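Maleylacetate reductase (Rhizobium, PDB 3W5S) catalyses the NADH-dependent reduction of maleylacetate to 3-oxoadipate in the breakdown of gamma-resorcylate. Local coordinates at residues 261-266 against 344-349. Numbering follows the deposited sequence.
With SO4 (sulfate ion), chain C.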
# COMPACT_ATOMS: atom_id res chain seq x y z
N LEU A 261 21.28 4.87 14.59
CA LEU A 261 22.47 4.28 15.22
C LEU A 261 23.16 3.32 14.25
O LEU A 261 24.40 3.29 14.16
CB LEU A 261 22.13 3.56 16.52
CG LEU A 261 21.60 4.47 17.61
CD1 LEU A 261 21.50 3.70 18.93
CD2 LEU A 261 22.45 5.72 17.80
N CYS A 262 22.38 2.54 13.51
CA CYS A 262 22.98 1.62 12.53
C CYS A 262 23.76 2.40 11.48
O CYS A 262 24.87 2.01 11.09
CB CYS A 262 21.92 0.76 11.84
SG CYS A 262 21.19 -0.48 12.91
N HIS A 263 23.19 3.48 10.98
CA HIS A 263 23.90 4.27 9.97
C HIS A 263 25.14 4.94 10.51
O HIS A 263 26.16 5.04 9.81
CB HIS A 263 22.95 5.29 9.34
CG HIS A 263 21.80 4.63 8.66
ND1 HIS A 263 20.62 5.28 8.38
CD2 HIS A 263 21.62 3.34 8.30
CE1 HIS A 263 19.78 4.43 7.82
NE2 HIS A 263 20.36 3.24 7.78
N THR A 264 25.08 5.40 11.75
CA THR A 264 26.20 6.06 12.38
C THR A 264 27.37 5.07 12.52
O THR A 264 28.48 5.33 12.04
CB THR A 264 25.78 6.60 13.75
OG1 THR A 264 24.77 7.62 13.59
CG2 THR A 264 27.00 7.21 14.47
N LEU A 265 27.13 3.94 13.18
CA LEU A 265 28.20 2.96 13.43
C LEU A 265 28.64 2.29 12.13
O LEU A 265 29.83 2.10 11.86
CB LEU A 265 27.70 1.93 14.43
CG LEU A 265 27.74 2.24 15.93
CD1 LEU A 265 27.00 3.51 16.41
CD2 LEU A 265 27.14 1.01 16.59
N GLY A 266 27.67 1.92 11.30
CA GLY A 266 27.96 1.24 10.04
C GLY A 266 28.88 2.05 9.19
O GLY A 266 29.94 1.56 8.78
N ASN A 344 22.21 15.37 12.79
CA ASN A 344 21.16 15.00 11.84
C ASN A 344 20.37 13.78 12.34
O ASN A 344 20.30 12.75 11.66
CB ASN A 344 21.78 14.72 10.46
CG ASN A 344 22.46 15.94 9.87
OD1 ASN A 344 21.81 16.94 9.56
ND2 ASN A 344 23.78 15.85 9.70
N PRO A 345 19.79 13.88 13.55
CA PRO A 345 19.09 12.73 14.13
C PRO A 345 17.82 12.37 13.38
O PRO A 345 17.24 13.21 12.67
CB PRO A 345 18.72 13.22 15.54
CG PRO A 345 18.64 14.69 15.40
CD PRO A 345 19.78 15.03 14.48
N TYR A 346 17.38 11.12 13.52
CA TYR A 346 16.05 10.77 13.04
C TYR A 346 15.05 10.95 14.18
O TYR A 346 15.40 10.75 15.35
CB TYR A 346 15.98 9.34 12.48
CG TYR A 346 17.03 8.97 11.45
CD1 TYR A 346 17.71 9.95 10.71
CD2 TYR A 346 17.31 7.63 11.17
CE1 TYR A 346 18.69 9.58 9.78
CE2 TYR A 346 18.27 7.26 10.23
CZ TYR A 346 18.96 8.24 9.55
OH TYR A 346 19.93 7.92 8.62
N TRP A 347 13.81 11.32 13.84
CA TRP A 347 12.78 11.51 14.86
C TRP A 347 12.55 10.26 15.69
O TRP A 347 12.52 9.15 15.17
CB TRP A 347 11.46 11.94 14.20
CG TRP A 347 10.39 12.38 15.16
CD1 TRP A 347 10.15 13.66 15.58
CD2 TRP A 347 9.41 11.55 15.80
NE1 TRP A 347 9.07 13.68 16.44
CE2 TRP A 347 8.60 12.40 16.60
CE3 TRP A 347 9.14 10.18 15.80
CZ2 TRP A 347 7.53 11.92 17.38
CZ3 TRP A 347 8.05 9.69 16.57
CH2 TRP A 347 7.27 10.56 17.34
N CYS A 348 12.32 10.46 16.99
CA CYS A 348 12.05 9.38 17.95
C CYS A 348 10.97 9.82 18.97
O CYS A 348 10.97 10.98 19.38
CB CYS A 348 13.34 9.07 18.71
SG CYS A 348 13.27 7.56 19.72
N PRO A 349 10.06 8.91 19.39
CA PRO A 349 9.04 9.29 20.38
C PRO A 349 9.61 9.55 21.78
O PRO A 349 8.92 10.15 22.59
CB PRO A 349 8.06 8.09 20.38
CG PRO A 349 8.76 6.99 19.72
CD PRO A 349 9.82 7.57 18.81
S SO4 C . 19.06 0.08 6.19
O1 SO4 C . 17.69 0.62 6.04
O2 SO4 C . 19.64 0.59 7.42
O3 SO4 C . 19.02 -1.37 6.24
O4 SO4 C . 19.87 0.60 5.10
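H263 and Y346 meet through a single hydrogen bond in the C-terminal helical domain of this iron-containing alcohol dehydrogenase family member, where helix 257-269 faces the loop linking helices 334-341 and 354-366. ND1 of H263 lies 2.7 Å from OH of Y346, and the bond is nearly straight at 169°. The phenol oxygen arrives at the edge of the imidazole, in its plane. A further hydrogen bond joins this hydroxyl to T158 OG1 on strand 155-160, so the oxygen bridges the helical domain and a β-hairpin strand.

As aromatic groups the two rings meet edge against edge, neither lying over the other's face. Their planes are inclined at 67° and their centroids stand 5.7 Å apart, while CE2 of Y346 comes within 3.6 Å of H263 ND1. The tyrosine ring sits beside its own backbone N, anti to the carbonyl carbon, reaching across to the helix, where Y346 also touches H259 and K260.

The second imidazole nitrogen serves a bound sulfate, probably picked up during crystallisation. H273, H277 and N190 also hydrogen-bond this anion; together they form a polar pocket that probably corresponds to the catalytic cleft beside the metal site of family relatives. Gripped at both nitrogens, the H263 ring is restrained in its rotation in this crystal: H263 NE2 donates to sulfate O2 at 2.8 Å, with an N-H...O angle of 153°.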